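Local coordinates for SsDNA-binding protein essential for mitochondrial genome maintenance (Saccharomyces cerevisiae, PDB 6CQK), which binds single-stranded DNA preferentially and cooperatively, takes part in mitochondrial DNA replication and stimulates the PIF1 helicase, at residues A[31-36]-A[40-45]; A[6-11]-A[90-95]. All blocks are in the same frame, centred on the assembly; numbering follows the deposited sequence.

Contact 1 (A[31-36]-A[40-45]); sequences SIASQP and GQTNWY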
# COMPACT_ATOMS: atom_id res chain seq x y z
N SER A 31 18.61 4.33 -7.70
CA SER A 31 17.88 3.15 -8.14
C SER A 31 17.82 2.09 -7.02
O SER A 31 18.72 2.04 -6.18
CB SER A 31 18.51 2.57 -9.40
OG SER A 31 19.90 2.39 -9.18
N ILE A 32 16.69 1.36 -6.97
CA ILE A 32 16.45 0.30 -6.04
C ILE A 32 16.45 -0.99 -6.87
O ILE A 32 15.70 -1.09 -7.83
CB ILE A 32 15.05 0.47 -5.34
CG1 ILE A 32 15.03 1.74 -4.52
CG2 ILE A 32 14.73 -0.71 -4.40
CD1 ILE A 32 13.69 2.06 -3.92
N ALA A 33 17.24 -1.96 -6.45
CA ALA A 33 17.14 -3.27 -6.99
C ALA A 33 16.22 -4.06 -6.11
O ALA A 33 16.49 -4.19 -4.92
CB ALA A 33 18.50 -3.93 -7.03
N SER A 34 15.13 -4.59 -6.67
CA SER A 34 14.14 -5.35 -5.91
C SER A 34 14.04 -6.64 -6.62
O SER A 34 13.71 -6.71 -7.80
CB SER A 34 12.78 -4.67 -5.90
OG SER A 34 11.73 -5.51 -5.53
N GLN A 35 14.41 -7.71 -5.94
CA GLN A 35 14.37 -9.02 -6.53
C GLN A 35 13.69 -9.93 -5.60
O GLN A 35 14.31 -10.50 -4.74
CB GLN A 35 15.75 -9.55 -6.77
CG GLN A 35 15.67 -10.87 -7.46
CD GLN A 35 16.99 -11.49 -7.67
OE1 GLN A 35 17.93 -11.15 -7.02
NE2 GLN A 35 17.06 -12.41 -8.59
N PRO A 36 12.40 -10.12 -5.80
CA PRO A 36 11.51 -10.94 -5.00
C PRO A 36 11.73 -12.42 -5.07
O PRO A 36 11.26 -13.11 -4.22
CB PRO A 36 10.15 -10.64 -5.61
CG PRO A 36 10.32 -9.40 -6.38
CD PRO A 36 11.69 -9.48 -6.90
N GLY A 40 14.17 -15.38 -10.19
CA GLY A 40 13.47 -14.51 -11.09
C GLY A 40 14.28 -13.25 -11.23
O GLY A 40 15.24 -13.02 -10.53
N GLN A 41 13.87 -12.37 -12.10
CA GLN A 41 14.63 -11.17 -12.30
C GLN A 41 14.64 -10.17 -11.19
O GLN A 41 13.94 -10.24 -10.22
CB GLN A 41 14.23 -10.51 -13.59
CG GLN A 41 13.17 -9.48 -13.43
CD GLN A 41 11.84 -10.08 -13.17
OE1 GLN A 41 11.57 -11.18 -13.54
NE2 GLN A 41 11.00 -9.35 -12.53
N THR A 42 15.48 -9.20 -11.39
CA THR A 42 15.70 -8.17 -10.46
C THR A 42 15.21 -6.95 -11.15
O THR A 42 15.61 -6.61 -12.23
CB THR A 42 17.15 -8.06 -9.93
OG1 THR A 42 17.41 -6.71 -9.61
CG2 THR A 42 18.17 -8.48 -10.96
N ASN A 43 14.21 -6.36 -10.51
CA ASN A 43 13.56 -5.18 -11.00
C ASN A 43 14.35 -3.97 -10.51
O ASN A 43 14.46 -3.76 -9.31
CB ASN A 43 12.13 -5.16 -10.50
CG ASN A 43 11.37 -6.39 -10.91
OD1 ASN A 43 11.13 -6.58 -12.10
ND2 ASN A 43 10.98 -7.21 -9.97
N TRP A 44 14.82 -3.16 -11.46
CA TRP A 44 15.49 -1.91 -11.14
C TRP A 44 14.50 -0.75 -11.29
O TRP A 44 13.80 -0.68 -12.31
CB TRP A 44 16.65 -1.71 -12.10
CG TRP A 44 17.71 -2.68 -11.80
CD1 TRP A 44 17.86 -3.95 -12.28
CD2 TRP A 44 18.79 -2.47 -10.89
NE1 TRP A 44 18.98 -4.54 -11.73
CE2 TRP A 44 19.58 -3.64 -10.88
CE3 TRP A 44 19.17 -1.38 -10.09
CZ2 TRP A 44 20.68 -3.76 -10.09
CZ3 TRP A 44 20.33 -1.49 -9.33
CH2 TRP A 44 21.06 -2.65 -9.33
N TYR A 45 14.39 0.09 -10.28
CA TYR A 45 13.39 1.17 -10.30
C TYR A 45 14.12 2.43 -9.97
O TYR A 45 14.90 2.43 -8.99
CB TYR A 45 12.30 0.95 -9.25
CG TYR A 45 11.40 -0.22 -9.53
CD1 TYR A 45 10.51 -0.18 -10.59
CD2 TYR A 45 11.41 -1.38 -8.72
CE1 TYR A 45 9.65 -1.29 -10.87
CE2 TYR A 45 10.58 -2.48 -9.01
CZ TYR A 45 9.71 -2.44 -10.08
OH TYR A 45 8.83 -3.44 -10.38
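Four backbone hydrogen bonds join residues 31-34 to 43-45 as antiparallel strands. Ile32 and Tyr45 form one hydrogen-bonded pair, with Ile32 N reaching Tyr45 O at 2.9 Å and Tyr45 N returning to Ile32 O; Ser34 and Asn43 form the next, closed by Ser34 N to Asn43 O and Asn43 N to Ser34 O. Ala33 and Trp44 face each other between them as a non-hydrogen-bonded pair. Past the end of the ladder a side chain takes over: Gln35 NE2 donates to Gly40 O at 2.7 Å, lying nearly along the C=O axis, and this carbonyl sits close to the Gln35 amide plane. The Gln35 chain is fully extended, CG anti to the backbone N (chi1 -176°), which carries the amide past Thr42, whose CB lies 3.8 Å from Gln35 CB.

On the face of the sheet that carries Ala33 and Trp44, the contact centres on the indole. Ala33 CB rests over one face of the ring system, 3.7 Å from the centroid of the six-membered ring and 10° off its normal, a CH-pi contact, while Ser31 OG lies at the ring edge, 3.9 Å from Trp44 CZ3. The other face of the sheet carries Ile32, Ser34, Asn43 and Tyr45. There Ser34 CB comes to the edge of the Tyr45 ring, whose hydroxyl is hydrogen-bonded to Ser4 OG of the second subunit; Asn43 OD1 takes two hydrogen bonds, from Gln41 NE2 at 2.8 Å and from Asn76 N of the second subunit.

Together the segments form the loop-proximal end of a beta hairpin, strands 26-34 and 43-49, within the OB fold of the single-strand binding protein family.

Contact 2 (A[6-11]-A[90-95]); sequences MSIVGR and LSLVQK
Met6 and Leu92 mark the nearest backbone approach, 7.7 Å between their CA atoms, and no hydrogen bond crosses between strand segments 6-11 and 90-95. The two meet through side chains in the interior of the OB fold, where strands that are not neighbours in the sheet face one another across the core: 6-11 pairs with strands 26-34 and 67-77, whereas 90-95 belongs to strand 89-99, between 43-49 and 67-77.

Leu92 carries the contact, with one methyl directed to each of two residues on the facing strand. Its CD2 lies against the first carbon of the Met6 side chain, and its CD1 approaches the CD1 of Ile8 more loosely, at 4.4 Å. Met6 has CG anti to the backbone N (chi1 -175°), and bends at both following torsions leave its SD alongside the same methyl but somewhat farther off than CB, about 4.4 Å from Leu92 CD2. Ile8 instead makes its approach with the far end of its longer branch.

All three residues are buried. Leu92 also packs on Tyr45 and Ile47, and Ile8 on Ile32, which continues the apolar interior around the sheet. Residues 6-9 also form an antiparallel ladder with a strand of the second subunit, so the sheet runs on across the interface, and Met6 packs on Met6 of that subunit. The closest atoms across the contact are Met6 CB and Leu92 CD2, 3.9 Å apart.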
# COMPACT_ATOMS: atom_id res chain seq x y z
N MET A 6 3.37 3.48 -6.05
CA MET A 6 4.16 2.22 -5.94
C MET A 6 4.80 2.08 -4.58
O MET A 6 5.26 3.07 -4.00
CB MET A 6 5.28 2.25 -6.93
CG MET A 6 6.05 0.95 -6.98
SD MET A 6 6.33 0.31 -8.64
CE MET A 6 4.84 0.44 -9.56
N SER A 7 4.79 0.88 -4.04
CA SER A 7 5.52 0.60 -2.81
C SER A 7 6.54 -0.45 -3.19
O SER A 7 6.19 -1.41 -3.85
CB SER A 7 4.59 0.08 -1.72
OG SER A 7 3.41 0.88 -1.65
N ILE A 8 7.79 -0.23 -2.80
CA ILE A 8 8.87 -1.13 -3.11
C ILE A 8 9.63 -1.49 -1.86
O ILE A 8 9.91 -0.66 -1.02
CB ILE A 8 9.83 -0.42 -4.02
CG1 ILE A 8 9.15 -0.11 -5.35
CG2 ILE A 8 11.08 -1.27 -4.28
CD1 ILE A 8 9.73 1.11 -5.99
N VAL A 9 9.94 -2.76 -1.72
CA VAL A 9 10.99 -3.17 -0.83
C VAL A 9 12.14 -3.73 -1.62
O VAL A 9 11.96 -4.67 -2.45
CB VAL A 9 10.54 -4.23 0.17
CG1 VAL A 9 11.73 -4.75 0.98
CG2 VAL A 9 9.57 -3.61 1.13
N GLY A 10 13.31 -3.20 -1.32
CA GLY A 10 14.47 -3.55 -2.07
C GLY A 10 15.71 -2.90 -1.58
O GLY A 10 15.71 -2.24 -0.53
N ARG A 11 16.79 -3.07 -2.32
CA ARG A 11 18.07 -2.59 -1.86
C ARG A 11 18.53 -1.46 -2.71
O ARG A 11 18.31 -1.45 -3.92
CB ARG A 11 19.11 -3.72 -1.86
CG ARG A 11 19.23 -4.40 -0.50
CD ARG A 11 19.51 -5.84 -0.56
NE ARG A 11 18.20 -6.45 -0.79
CZ ARG A 11 18.02 -7.75 -0.97
NH1 ARG A 11 19.06 -8.60 -0.94
NH2 ARG A 11 16.80 -8.20 -1.18
N LEU A 90 8.75 5.41 -16.96
CA LEU A 90 8.12 5.44 -15.67
C LEU A 90 8.83 6.37 -14.70
O LEU A 90 9.97 6.16 -14.42
CB LEU A 90 8.13 4.05 -15.10
CG LEU A 90 7.56 3.86 -13.71
CD1 LEU A 90 6.04 4.02 -13.67
CD2 LEU A 90 7.96 2.49 -13.20
N SER A 91 8.12 7.37 -14.17
CA SER A 91 8.65 8.26 -13.20
C SER A 91 8.11 7.84 -11.88
O SER A 91 6.90 7.60 -11.75
CB SER A 91 8.17 9.65 -13.45
OG SER A 91 8.40 10.43 -12.30
N LEU A 92 8.97 7.82 -10.87
CA LEU A 92 8.64 7.37 -9.52
C LEU A 92 9.21 8.37 -8.58
O LEU A 92 10.44 8.45 -8.41
CB LEU A 92 9.28 6.07 -9.22
CG LEU A 92 8.68 4.82 -9.84
CD1 LEU A 92 9.58 3.66 -9.53
CD2 LEU A 92 7.28 4.53 -9.34
N VAL A 93 8.33 9.21 -8.03
CA VAL A 93 8.75 10.32 -7.21
C VAL A 93 8.49 9.97 -5.81
O VAL A 93 7.36 9.62 -5.45
CB VAL A 93 8.01 11.59 -7.59
CG1 VAL A 93 8.35 12.68 -6.61
CG2 VAL A 93 8.43 11.99 -9.00
N GLN A 94 9.55 9.98 -5.01
CA GLN A 94 9.51 9.43 -3.65
C GLN A 94 8.58 10.23 -2.73
O GLN A 94 8.61 11.42 -2.76
CB GLN A 94 10.91 9.40 -3.07
CG GLN A 94 10.98 8.85 -1.66
CD GLN A 94 12.39 8.65 -1.16
OE1 GLN A 94 13.25 8.12 -1.87
NE2 GLN A 94 12.64 9.07 0.06
N LYS A 95 7.72 9.56 -1.97
CA LYS A 95 6.84 10.17 -0.97
C LYS A 95 7.22 9.82 0.46
O LYS A 95 6.96 10.55 1.38
CB LYS A 95 5.39 9.80 -1.29
CG LYS A 95 4.83 10.51 -2.52
CD LYS A 95 5.38 11.96 -2.58
CE LYS A 95 5.17 12.75 -3.87
NZ LYS A 95 6.20 13.80 -4.13

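Contact 1 is nested along the chain within the loop closed by contact 2, and their centres lie 11 Å apart. The two touch where strand 3-20 pairs with strand 26-34: Ala33 N is 2.8 Å from Arg11 O, a probable hydrogen bond, and Ser34 OG is 3.2 Å from Val9 O, another. Ile32 CG2 also packs on Gly10 CA at 3.7 Å. Tyr45 of contact 1 and Ile8 of contact 2 touch, so the two contacts share the apolar interior. Both regions meet the second subunit, and Asp2 of that subunit serves both, accepting a hydrogen bond from Gln35 N and forming a salt bridge with Arg11.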